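Local coordinates for rieske iron-sulfur protein soxF (Sulfolobus acidocaldarius, PDB 1JM1), which carries a Rieske-type [2Fe-2S] cluster and probably passes electrons in the respiratory chain of this archaeon, at residues A[93-98]-A[147-152]; A[29-34]-A[49-54]; A[174-179]-A[184-189]; A[100-105]-A[123-128]. One frame throughout, in Å; residues are numbered along the deposited sequence.

Contact 1. Residues A[93-98]-A[147-152]; sequences VCVHLG and PLPIVI. With FES (Fe2/s2 (inorganic) cluster), chain C.
V95 leans its isopropyl group on the proline-flanked run 147-149, and its two methyls divide the work. CG1, set beside the backbone N (chi1 -69°), lies 3.6 Å from CD of P149, the two side chains sliding past one another in opposite directions. CG2 approaches the backbone instead, 3.8 Å from the carbonyl O of P147. Although L148 does not leave its backbone toward 93-98, CG anti to the backbone N (chi1 -173°) lets CD1 come to 3.6 Å from the carbonyl O of V93. One pair is thus carbon on carbon and two set a methyl against a carbonyl oxygen, largely buried. The contact backs the first cluster-binding loop of the Rieske fold, C-V-H-L-G. C94 SG binds one iron and H96 ND1 the other, at 2.1 Å from FE2, while L97 N lies 3.3 Å from the bridging sulfide S2. Within the loop H96 N donates to C94 SG over 3.6 Å with an N-H...S angle of 163°, a backbone-to-thiolate bond of the kind thought to raise the cluster potential in Rieske proteins. An alanine at V95 would remove both methyls and is likely to open a gap beside P149 and P147, leaving the C94-H96 loop less firmly backed. V95 N donates to the hydroxyl of Y131 in strand 130-132, whose side chain also touches C94 and L148, while F90 of strand 87-91 packs on L148. H96 rests on P143, and beyond P149 the chain enters strand 151-155, an outer strand of a three-stranded antiparallel sheet.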
loop_
_atom_site.group_PDB
_atom_site.type_symbol
_atom_site.label_atom_id
_atom_site.label_comp_id
_atom_site.label_asym_id
_atom_site.label_seq_id
_atom_site.Cartn_x
_atom_site.Cartn_y
_atom_site.Cartn_z
ATOM N N VAL A 93 5.291 -4.260 -3.799
ATOM C CA VAL A 93 6.084 -5.459 -4.124
ATOM C C VAL A 93 5.255 -6.692 -3.807
ATOM O O VAL A 93 4.852 -6.927 -2.651
ATOM C CB VAL A 93 7.433 -5.450 -3.419
ATOM C CG1 VAL A 93 8.220 -6.727 -3.824
ATOM C CG2 VAL A 93 8.247 -4.199 -3.701
ATOM N N CYS A 94 4.986 -7.506 -4.840
ATOM C CA CYS A 94 4.267 -8.737 -4.660
ATOM C C CYS A 94 4.978 -9.678 -3.716
ATOM O O CYS A 94 6.197 -9.864 -3.797
ATOM C CB CYS A 94 4.140 -9.399 -6.054
ATOM S SG CYS A 94 3.067 -10.853 -6.052
ATOM N N VAL A 95 4.210 -10.283 -2.799
ATOM C CA VAL A 95 4.775 -11.191 -1.787
ATOM C C VAL A 95 4.809 -12.643 -2.265
ATOM O O VAL A 95 5.184 -13.529 -1.495
ATOM C CB VAL A 95 4.118 -11.023 -0.427
ATOM C CG1 VAL A 95 4.496 -9.652 0.173
ATOM C CG2 VAL A 95 2.619 -11.174 -0.441
ATOM N N HIS A 96 4.469 -12.918 -3.521
ATOM C CA HIS A 96 4.730 -14.225 -4.119
ATOM C C HIS A 96 6.204 -14.311 -4.506
ATOM O O HIS A 96 6.977 -15.010 -3.852
ATOM C CB HIS A 96 3.829 -14.451 -5.305
ATOM C CG HIS A 96 4.149 -15.746 -6.024
ATOM N ND1 HIS A 96 4.434 -15.769 -7.369
ATOM C CD2 HIS A 96 4.290 -16.993 -5.493
ATOM C CE1 HIS A 96 4.720 -17.022 -7.647
ATOM N NE2 HIS A 96 4.647 -17.788 -6.564
ATOM N N LEU A 97 6.613 -13.574 -5.546
ATOM C CA LEU A 97 7.976 -13.646 -6.079
ATOM C C LEU A 97 8.524 -12.296 -6.393
ATOM O O LEU A 97 9.492 -12.152 -7.169
ATOM C CB LEU A 97 8.070 -14.606 -7.275
ATOM C CG LEU A 97 9.222 -15.588 -7.255
ATOM C CD1 LEU A 97 9.151 -16.551 -6.047
ATOM C CD2 LEU A 97 9.264 -16.320 -8.573
ATOM N N GLY A 98 8.042 -11.208 -5.746
ATOM C CA GLY A 98 8.747 -9.954 -5.779
ATOM C C GLY A 98 8.592 -9.140 -7.025
ATOM O O GLY A 98 9.348 -8.147 -7.199
ATOM N N PRO A 147 -1.102 -11.998 2.674
ATOM C CA PRO A 147 -1.674 -10.731 2.180
ATOM C C PRO A 147 -0.601 -9.707 1.818
ATOM O O PRO A 147 0.511 -9.655 2.366
ATOM C CB PRO A 147 -2.529 -10.244 3.342
ATOM C CG PRO A 147 -2.890 -11.499 4.098
ATOM C CD PRO A 147 -1.618 -12.314 4.031
ATOM N N LEU A 148 -0.983 -8.788 0.934
ATOM C CA LEU A 148 -0.131 -7.671 0.584
ATOM C C LEU A 148 0.063 -6.755 1.791
ATOM O O LEU A 148 -0.933 -6.311 2.370
ATOM C CB LEU A 148 -0.754 -6.884 -0.573
ATOM C CG LEU A 148 0.130 -5.785 -1.155
ATOM C CD1 LEU A 148 1.367 -6.377 -1.821
ATOM C CD2 LEU A 148 -0.673 -4.992 -2.191
ATOM N N PRO A 149 1.302 -6.445 2.194
ATOM C CA PRO A 149 1.465 -5.577 3.357
ATOM C C PRO A 149 0.841 -4.201 3.178
ATOM O O PRO A 149 0.903 -3.590 2.098
ATOM C CB PRO A 149 2.988 -5.511 3.524
ATOM C CG PRO A 149 3.445 -6.845 2.982
ATOM C CD PRO A 149 2.547 -7.062 1.761
ATOM N N ILE A 150 0.269 -3.725 4.270
ATOM C CA ILE A 150 -0.308 -2.401 4.413
ATOM C C ILE A 150 0.714 -1.471 5.053
ATOM O O ILE A 150 1.377 -1.832 6.023
ATOM C CB ILE A 150 -1.609 -2.447 5.259
ATOM C CG1 ILE A 150 -2.655 -3.268 4.522
ATOM C CG2 ILE A 150 -2.110 -1.059 5.607
ATOM C CD1 ILE A 150 -3.869 -3.638 5.384
ATOM N N VAL A 151 0.799 -0.256 4.516
ATOM C CA VAL A 151 1.557 0.825 5.104
ATOM C C VAL A 151 0.576 1.634 5.967
ATOM O O VAL A 151 -0.423 2.168 5.470
ATOM C CB VAL A 151 2.207 1.699 4.030
ATOM C CG1 VAL A 151 2.953 2.875 4.700
ATOM C CG2 VAL A 151 3.149 0.875 3.169
ATOM N N ILE A 152 0.868 1.683 7.254
ATOM C CA ILE A 152 0.018 2.399 8.220
ATOM C C ILE A 152 0.270 3.894 8.040
ATOM O O ILE A 152 1.422 4.331 7.982
ATOM C CB ILE A 152 0.301 1.903 9.631
ATOM C CG1 ILE A 152 0.143 0.376 9.689
ATOM C CG2 ILE A 152 -0.594 2.651 10.629
ATOM C CD1 ILE A 152 0.854 -0.134 10.933
HETATM FE FE1 FES C . 3.387 -11.609 -8.252
HETATM FE FE2 FES C . 4.274 -14.143 -8.685
HETATM S S1 FES C . 2.127 -13.444 -8.684
HETATM S S2 FES C . 5.538 -12.300 -8.364
#

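Contact 2. Residues A[29-34]-A[49-54]; sequences GCAVYF and LQALTG
A31 meets the short helix 49-53 with its single methyl: CB lies 3.9 Å from CB of A51 and 4.5 Å from CB of L52, and 4.2 Å from the backbone N of L52. The methyls of A31 and A51 let the two segments come close, and the backbones are nearest at the CA atoms of A31 and L52, 6.0 Å apart. A51 sits at the exposed border of this patch and also touches I25 of helix 18-28, whereas L52 leans on L115 of strand 114-116. The helix turn that presents these two residues is tied by L49 O, which accepts from T53 N at 3.0 Å and from T53 OG1 at 2.8 Å, the two donors arriving from opposite faces of the carbonyl plane. The contact lies at the open end of a beta-hairpin: strand 32-36 pairs antiparallel with strand 43-48, which runs straight into helix 49-53, so A31, just before the first strand, faces the helix at the end of the second. A backbone bond joins A31 to D48, and D48 OD1 accepts from A51 N, so one residue addresses both partners. Further out, Q24 of helix 18-28 gives NE2 to the carbonyl oxygens of C30 and V32, linking the strand entrance to that helix. CB of C30 points away from helix 49-53, and SG, anti to the backbone N (chi1 -179°), is in the disulfide with C201.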
loop_
_atom_site.group_PDB
_atom_site.type_symbol
_atom_site.label_atom_id
_atom_site.label_comp_id
_atom_site.label_asym_id
_atom_site.label_seq_id
_atom_site.Cartn_x
_atom_site.Cartn_y
_atom_site.Cartn_z
ATOM N N GLY A 29 -7.788 12.153 -12.587
ATOM C CA GLY A 29 -8.549 10.972 -12.291
ATOM C C GLY A 29 -7.704 9.886 -11.632
ATOM O O GLY A 29 -8.295 8.801 -11.368
ATOM N N CYS A 30 -6.476 10.099 -11.349
ATOM C CA CYS A 30 -5.583 9.048 -10.849
ATOM C C CYS A 30 -5.641 8.999 -9.329
ATOM O O CYS A 30 -5.277 9.951 -8.691
ATOM C CB CYS A 30 -4.185 9.317 -11.364
ATOM S SG CYS A 30 -3.007 8.076 -10.856
ATOM N N ALA A 31 -6.154 7.847 -8.783
ATOM C CA ALA A 31 -6.352 7.692 -7.335
ATOM C C ALA A 31 -5.241 6.986 -6.647
ATOM O O ALA A 31 -5.398 6.611 -5.457
ATOM C CB ALA A 31 -7.658 6.924 -7.101
ATOM N N VAL A 32 -4.103 6.767 -7.315
ATOM C CA VAL A 32 -2.939 6.059 -6.778
ATOM C C VAL A 32 -1.776 7.026 -6.760
ATOM O O VAL A 32 -1.567 7.782 -7.712
ATOM C CB VAL A 32 -2.609 4.839 -7.743
ATOM C CG1 VAL A 32 -1.415 4.130 -7.381
ATOM C CG2 VAL A 32 -3.850 3.883 -7.724
ATOM N N TYR A 33 -0.968 6.995 -5.667
ATOM C CA TYR A 33 0.106 7.944 -5.471
ATOM C C TYR A 33 1.300 7.190 -4.933
ATOM O O TYR A 33 1.280 6.699 -3.787
ATOM C CB TYR A 33 -0.329 9.053 -4.536
ATOM C CG TYR A 33 0.526 10.239 -4.406
ATOM C CD1 TYR A 33 0.290 11.390 -5.153
ATOM C CD2 TYR A 33 1.657 10.241 -3.560
ATOM C CE1 TYR A 33 1.096 12.507 -5.052
ATOM C CE2 TYR A 33 2.438 11.390 -3.456
ATOM C CZ TYR A 33 2.131 12.486 -4.224
ATOM O OH TYR A 33 2.871 13.678 -4.084
ATOM N N PHE A 34 2.368 7.069 -5.718
ATOM C CA PHE A 34 3.513 6.249 -5.360
ATOM C C PHE A 34 4.479 6.995 -4.474
ATOM O O PHE A 34 4.624 8.224 -4.594
ATOM C CB PHE A 34 4.248 5.739 -6.605
ATOM C CG PHE A 34 3.428 4.700 -7.363
ATOM C CD1 PHE A 34 2.600 5.111 -8.391
ATOM C CD2 PHE A 34 3.508 3.373 -7.018
ATOM C CE1 PHE A 34 1.866 4.141 -9.068
ATOM C CE2 PHE A 34 2.765 2.403 -7.698
ATOM C CZ PHE A 34 1.951 2.787 -8.726
ATOM N N LEU A 49 -9.557 4.742 -1.772
ATOM C CA LEU A 49 -10.427 3.661 -2.167
ATOM C C LEU A 49 -11.802 4.139 -2.559
ATOM O O LEU A 49 -12.480 3.412 -3.346
ATOM C CB LEU A 49 -10.500 2.564 -1.135
ATOM C CG LEU A 49 -9.236 1.694 -0.970
ATOM C CD1 LEU A 49 -9.418 0.653 0.112
ATOM C CD2 LEU A 49 -8.864 0.958 -2.261
ATOM N N GLN A 50 -12.263 5.278 -2.098
ATOM C CA GLN A 50 -13.563 5.810 -2.551
ATOM C C GLN A 50 -13.449 6.368 -3.947
ATOM O O GLN A 50 -14.331 6.129 -4.782
ATOM C CB GLN A 50 -14.051 6.846 -1.515
ATOM C CG GLN A 50 -15.389 7.487 -1.954
ATOM C CD GLN A 50 -15.935 8.376 -0.816
ATOM O OE1 GLN A 50 -17.091 8.201 -0.573
ATOM N NE2 GLN A 50 -15.207 9.299 -0.329
ATOM N N ALA A 51 -12.383 7.135 -4.252
ATOM C CA ALA A 51 -12.213 7.577 -5.610
ATOM C C ALA A 51 -12.093 6.399 -6.570
ATOM O O ALA A 51 -12.644 6.415 -7.676
ATOM C CB ALA A 51 -10.988 8.507 -5.701
ATOM N N LEU A 52 -11.422 5.357 -6.141
ATOM C CA LEU A 52 -11.200 4.196 -6.991
ATOM C C LEU A 52 -12.516 3.431 -7.279
ATOM O O LEU A 52 -12.790 3.091 -8.415
ATOM C CB LEU A 52 -10.158 3.286 -6.364
ATOM C CG LEU A 52 -9.765 2.092 -7.229
ATOM C CD1 LEU A 52 -8.861 2.540 -8.368
ATOM C CD2 LEU A 52 -9.083 1.023 -6.349
ATOM N N THR A 53 -13.234 3.091 -6.201
ATOM C CA THR A 53 -14.348 2.153 -6.266
ATOM C C THR A 53 -15.712 2.824 -6.331
ATOM O O THR A 53 -16.706 2.126 -6.649
ATOM C CB THR A 53 -14.381 1.190 -5.050
ATOM O OG1 THR A 53 -14.731 1.915 -3.879
ATOM C CG2 THR A 53 -13.074 0.454 -4.840
ATOM N N GLY A 54 -15.826 4.039 -5.958
ATOM C CA GLY A 54 -17.116 4.690 -5.781
ATOM C C GLY A 54 -17.767 4.368 -4.457
ATOM O O GLY A 54 -18.795 4.992 -4.167
#

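Contact 3. Residues A[174-179]-A[184-189]; sequences AGIPRT and NLLYDP
D188 OD2 is gripped three times. G175 N donates to it over 2.8 Å along the syn lone pair, I176 N reaches it over 3.1 Å from above the carboxylate plane, 67° out, and water 1 donates to it over 2.7 Å. That water also accepts from A174 N and donates to I176 O, so carboxylate and water together engage the N-H groups of residues 174 to 176. OD1 accepts from R190 N. CG anti to the backbone N (chi1 -175°) sets the carboxylate beside the amides of G175 and I176. Apart from the 3-10 residues 184-185, both segments are loop in the long excursion between strands 161-167 and 202-203, and side-chain-to-backbone bonds stand in for a sheet ladder. R178 is the reciprocal link: its extended chain carries NH1 to L186 O at 3.0 Å, near the guanidinium plane, and NH1 also donates to D183 O. Water 2 accepts from R178 NH2 and D188 N and donates to L186 O, while Y191 meets the arginine in a cation-pi contact. The charges of R178 and D188 lie near without a salt bridge. At the outer border I176 CG2 touches L186 CD1 at 3.9 Å, the side chains crossing nearly at a right angle.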
loop_
_atom_site.group_PDB
_atom_site.type_symbol
_atom_site.label_atom_id
_atom_site.label_comp_id
_atom_site.label_asym_id
_atom_site.label_seq_id
_atom_site.Cartn_x
_atom_site.Cartn_y
_atom_site.Cartn_z
ATOM N N ALA A 174 13.639 -10.815 -0.403
ATOM C CA ALA A 174 14.442 -11.030 -1.619
ATOM C C ALA A 174 15.758 -11.686 -1.222
ATOM O O ALA A 174 15.802 -12.902 -1.115
ATOM C CB ALA A 174 14.571 -9.696 -2.348
ATOM N N GLY A 175 16.821 -10.924 -1.000
ATOM C CA GLY A 175 18.070 -11.482 -0.582
ATOM C C GLY A 175 18.196 -11.564 0.938
ATOM O O GLY A 175 19.030 -12.299 1.425
ATOM N N ILE A 176 17.573 -10.723 1.699
ATOM C CA ILE A 176 17.638 -10.613 3.120
ATOM C C ILE A 176 16.273 -11.079 3.674
ATOM O O ILE A 176 15.236 -10.537 3.286
ATOM C CB ILE A 176 17.876 -9.174 3.605
ATOM C CG1 ILE A 176 19.171 -8.616 3.002
ATOM C CG2 ILE A 176 17.881 -9.069 5.124
ATOM C CD1 ILE A 176 20.388 -9.305 3.536
ATOM N N PRO A 177 16.206 -12.027 4.586
ATOM C CA PRO A 177 14.928 -12.419 5.169
ATOM C C PRO A 177 14.342 -11.244 5.950
ATOM O O PRO A 177 15.014 -10.578 6.725
ATOM C CB PRO A 177 15.295 -13.544 6.100
ATOM C CG PRO A 177 16.659 -13.864 5.822
ATOM C CD PRO A 177 17.370 -12.847 5.122
ATOM N N ARG A 178 13.035 -11.058 5.785
ATOM C CA ARG A 178 12.285 -10.104 6.564
ATOM C C ARG A 178 11.186 -10.870 7.287
ATOM O O ARG A 178 10.271 -11.375 6.657
ATOM C CB ARG A 178 11.703 -8.996 5.675
ATOM C CG ARG A 178 12.710 -8.270 4.785
ATOM C CD ARG A 178 11.984 -7.242 3.934
ATOM N NE ARG A 178 12.768 -6.665 2.849
ATOM C CZ ARG A 178 13.580 -5.618 2.872
ATOM N NH1 ARG A 178 13.823 -5.000 4.036
ATOM N NH2 ARG A 178 14.131 -5.203 1.758
ATOM N N THR A 179 11.298 -10.993 8.591
ATOM C CA THR A 179 10.380 -11.838 9.358
ATOM C C THR A 179 9.551 -11.029 10.361
ATOM O O THR A 179 8.736 -11.613 11.066
ATOM C CB THR A 179 11.099 -12.979 10.091
ATOM O OG1 THR A 179 11.994 -12.438 10.991
ATOM C CG2 THR A 179 11.899 -13.797 9.050
ATOM N N ASN A 184 11.630 -4.408 7.565
ATOM C CA ASN A 184 11.550 -3.496 6.423
ATOM C C ASN A 184 12.578 -2.376 6.526
ATOM O O ASN A 184 12.864 -1.732 5.513
ATOM C CB ASN A 184 10.154 -2.949 6.271
ATOM C CG ASN A 184 9.184 -4.019 5.868
ATOM O OD1 ASN A 184 9.585 -5.027 5.283
ATOM N ND2 ASN A 184 7.889 -3.805 6.115
ATOM N N LEU A 185 13.145 -2.172 7.693
ATOM C CA LEU A 185 14.221 -1.184 7.871
ATOM C C LEU A 185 15.562 -1.709 7.442
ATOM O O LEU A 185 16.535 -0.943 7.446
ATOM C CB LEU A 185 14.250 -0.723 9.346
ATOM C CG LEU A 185 12.946 -0.046 9.827
ATOM C CD1 LEU A 185 12.949 0.033 11.353
ATOM C CD2 LEU A 185 12.784 1.317 9.200
ATOM N N LEU A 186 15.691 -2.989 7.120
ATOM C CA LEU A 186 16.942 -3.536 6.628
ATOM C C LEU A 186 17.148 -3.192 5.148
ATOM O O LEU A 186 16.213 -3.292 4.346
ATOM C CB LEU A 186 16.953 -5.046 6.788
ATOM C CG LEU A 186 16.818 -5.528 8.246
ATOM C CD1 LEU A 186 16.685 -7.036 8.224
ATOM C CD2 LEU A 186 18.012 -5.105 9.112
ATOM N N TYR A 187 18.350 -2.831 4.802
ATOM C CA TYR A 187 18.757 -2.563 3.420
ATOM C C TYR A 187 19.102 -3.863 2.749
ATOM O O TYR A 187 20.004 -4.604 3.104
ATOM C CB TYR A 187 19.989 -1.638 3.452
ATOM C CG TYR A 187 20.513 -1.373 2.042
ATOM C CD1 TYR A 187 19.843 -0.601 1.097
ATOM C CD2 TYR A 187 21.720 -1.919 1.695
ATOM C CE1 TYR A 187 20.333 -0.366 -0.163
ATOM C CE2 TYR A 187 22.247 -1.717 0.420
ATOM C CZ TYR A 187 21.505 -0.966 -0.432
ATOM O OH TYR A 187 22.101 -0.766 -1.663
ATOM N N ASP A 188 18.414 -4.145 1.647
ATOM C CA ASP A 188 18.656 -5.282 0.766
ATOM C C ASP A 188 18.972 -4.751 -0.598
ATOM O O ASP A 188 18.085 -4.206 -1.255
ATOM C CB ASP A 188 17.416 -6.146 0.693
ATOM C CG ASP A 188 17.641 -7.423 -0.111
ATOM O OD1 ASP A 188 18.679 -7.539 -0.785
ATOM O OD2 ASP A 188 16.704 -8.282 -0.086
ATOM N N PRO A 189 20.184 -4.904 -1.090
ATOM C CA PRO A 189 20.524 -4.439 -2.413
ATOM C C PRO A 189 19.662 -5.051 -3.514
ATOM O O PRO A 189 19.610 -4.464 -4.587
ATOM C CB PRO A 189 21.988 -4.855 -2.595
ATOM C CG PRO A 189 22.451 -5.241 -1.311
ATOM C CD PRO A 189 21.346 -5.533 -0.434
HETATM O O HOH W 1 14.456 -8.671 1.347
HETATM O O HOH W 2 15.774 -2.861 1.619
#

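Contact 4. Residues A[100-105]-A[123-128]; sequences QLPAQV and HCPCHG. With FES (Fe2/s2 (inorganic) cluster), chain C.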
loop_
_atom_site.group_PDB
_atom_site.type_symbol
_atom_site.label_atom_id
_atom_site.label_comp_id
_atom_site.label_asym_id
_atom_site.label_seq_id
_atom_site.Cartn_x
_atom_site.Cartn_y
_atom_site.Cartn_z
ATOM N N GLN A 100 7.060 -6.124 -9.110
ATOM C CA GLN A 100 6.463 -4.847 -8.765
ATOM C C GLN A 100 5.059 -4.799 -9.324
ATOM O O GLN A 100 4.809 -5.141 -10.481
ATOM C CB GLN A 100 7.344 -3.706 -9.281
ATOM C CG GLN A 100 6.887 -2.371 -8.797
ATOM C CD GLN A 100 7.886 -1.264 -8.974
ATOM O OE1 GLN A 100 8.958 -1.433 -9.561
ATOM N NE2 GLN A 100 7.587 -0.106 -8.421
ATOM N N LEU A 101 4.106 -4.367 -8.514
ATOM C CA LEU A 101 2.698 -4.466 -8.863
ATOM C C LEU A 101 2.251 -3.241 -9.653
ATOM O O LEU A 101 2.481 -2.091 -9.231
ATOM C CB LEU A 101 1.864 -4.602 -7.586
ATOM C CG LEU A 101 2.084 -5.902 -6.835
ATOM C CD1 LEU A 101 1.534 -5.798 -5.411
ATOM C CD2 LEU A 101 1.483 -7.107 -7.542
ATOM N N PRO A 102 1.556 -3.448 -10.768
ATOM C CA PRO A 102 1.149 -2.312 -11.636
ATOM C C PRO A 102 -0.150 -1.665 -11.172
ATOM O O PRO A 102 -1.176 -1.677 -11.852
ATOM C CB PRO A 102 1.019 -2.968 -13.037
ATOM C CG PRO A 102 0.562 -4.372 -12.705
ATOM C CD PRO A 102 1.314 -4.755 -11.424
ATOM N N ALA A 103 -0.090 -1.071 -9.969
ATOM C CA ALA A 103 -1.253 -0.423 -9.405
ATOM C C ALA A 103 -1.698 0.795 -10.194
ATOM O O ALA A 103 -2.824 1.246 -10.039
ATOM C CB ALA A 103 -0.972 -0.021 -7.960
ATOM N N GLN A 104 -0.820 1.302 -11.054
ATOM C CA GLN A 104 -1.148 2.459 -11.899
ATOM C C GLN A 104 -1.935 2.097 -13.155
ATOM O O GLN A 104 -2.435 2.969 -13.821
ATOM C CB GLN A 104 0.143 3.228 -12.339
ATOM C CG GLN A 104 1.074 2.482 -13.294
ATOM C CD GLN A 104 1.950 1.451 -12.808
ATOM O OE1 GLN A 104 1.898 0.942 -11.723
ATOM N NE2 GLN A 104 2.796 0.857 -13.685
ATOM N N VAL A 105 -1.997 0.794 -13.489
ATOM C CA VAL A 105 -2.699 0.351 -14.710
ATOM C C VAL A 105 -4.123 0.028 -14.287
ATOM O O VAL A 105 -4.372 -0.996 -13.637
ATOM C CB VAL A 105 -2.011 -0.798 -15.382
ATOM C CG1 VAL A 105 -2.811 -1.235 -16.626
ATOM C CG2 VAL A 105 -0.548 -0.452 -15.775
ATOM N N HIS A 123 -3.935 -7.153 -9.338
ATOM C CA HIS A 123 -3.576 -8.403 -10.000
ATOM C C HIS A 123 -2.134 -8.311 -10.528
ATOM O O HIS A 123 -1.827 -7.447 -11.373
ATOM C CB HIS A 123 -4.616 -8.626 -11.125
ATOM C CG HIS A 123 -4.458 -9.848 -11.942
ATOM N ND1 HIS A 123 -5.576 -10.362 -12.585
ATOM C CD2 HIS A 123 -3.430 -10.651 -12.276
ATOM C CE1 HIS A 123 -5.158 -11.405 -13.268
ATOM N NE2 HIS A 123 -3.860 -11.647 -13.131
ATOM N N CYS A 124 -1.285 -9.199 -10.055
ATOM C CA CYS A 124 0.119 -9.219 -10.426
ATOM C C CYS A 124 0.303 -9.886 -11.771
ATOM O O CYS A 124 -0.197 -10.999 -12.009
ATOM C CB CYS A 124 0.914 -10.025 -9.381
ATOM S SG CYS A 124 2.711 -9.963 -9.758
ATOM N N PRO A 125 1.060 -9.275 -12.704
ATOM C CA PRO A 125 1.253 -9.889 -14.030
ATOM C C PRO A 125 2.137 -11.111 -13.994
ATOM O O PRO A 125 2.097 -11.887 -14.980
ATOM C CB PRO A 125 1.934 -8.757 -14.817
ATOM C CG PRO A 125 2.671 -7.963 -13.765
ATOM C CD PRO A 125 1.725 -7.980 -12.559
ATOM N N CYS A 126 2.980 -11.315 -13.010
ATOM C CA CYS A 126 3.966 -12.381 -13.130
ATOM C C CYS A 126 3.346 -13.759 -13.010
ATOM O O CYS A 126 3.567 -14.603 -13.870
ATOM C CB CYS A 126 5.111 -12.147 -12.135
ATOM S SG CYS A 126 6.026 -10.644 -12.621
ATOM N N HIS A 127 2.534 -13.996 -11.963
ATOM C CA HIS A 127 1.907 -15.315 -11.762
ATOM C C HIS A 127 0.440 -15.181 -11.359
ATOM O O HIS A 127 -0.170 -16.177 -10.985
ATOM C CB HIS A 127 2.661 -16.276 -10.822
ATOM C CG HIS A 127 4.145 -16.220 -11.013
ATOM N ND1 HIS A 127 4.906 -15.293 -10.303
ATOM C CD2 HIS A 127 4.941 -16.879 -11.853
ATOM C CE1 HIS A 127 6.139 -15.449 -10.743
ATOM N NE2 HIS A 127 6.205 -16.387 -11.667
ATOM N N GLY A 128 -0.181 -14.009 -11.475
ATOM C CA GLY A 128 -1.613 -13.886 -11.311
ATOM C C GLY A 128 -2.112 -13.832 -9.878
ATOM O O GLY A 128 -3.331 -14.018 -9.637
HETATM FE FE1 FES C . 3.387 -11.609 -8.252
HETATM FE FE2 FES C . 4.274 -14.143 -8.685
HETATM S S1 FES C . 2.127 -13.444 -8.684
HETATM S S2 FES C . 5.538 -12.300 -8.364
#
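P102 and P125 press their rings together CD to CD at 3.4 Å, beside the second cluster-binding loop of the Rieske fold, C-P-C-H, in which C124 and H127 are cluster ligands. Alongside, L101 sends CD2 to 3.5 Å from CB of C124. Both separations are shorter than carbons normally keep, so this inner part is closely fitted beside the cysteine whose SG binds FE1, with L101 on C124 itself. P102 is the centre of an inverse gamma turn and begins a type I beta turn to V105, closed by V105 N donating to P102 O. An alanine in place of P102 would lose ring atoms CG and CD, and would probably leave P125 without its mate and the gamma turn less rigid. The loop then leaves L101 and P102 behind. P125 is solvent-exposed as a residue despite its tight ring contact, C126 turns to its disulfide with C99, and H127 lies out at the surface with its ring beyond any contact with 100-105. Here C126 N donates to C124 SG over 3.5 Å at 163°, and H127 ND1 binds FE2 at 2.1 Å, sulfide S1 lying in the imidazole plane at the ring edge.

In the fold
Contacts 1 and 4 build one site: contact 4 is nested in the chain loop closed by contact 1, and their centres are 11 Å apart. At FE2, H96 ND1 and H127 ND1 stand 3.0 Å apart, the ring planes at about 80°; at FE1, C94 SG and C124 SG stand 3.8 Å apart. L148 CD1 of contact 1 also touches L101 CD1 of contact 4 at 3.6 Å. Contact 2 lies beyond the chain's centre from contact 1 but reaches contact 4, F34 CZ lying 3.5 Å from Q104 OE1. Contact 3 stays separate, its nearest atoms about 6 Å from contact 1 and the A174 side chain about 11 Å from the cluster.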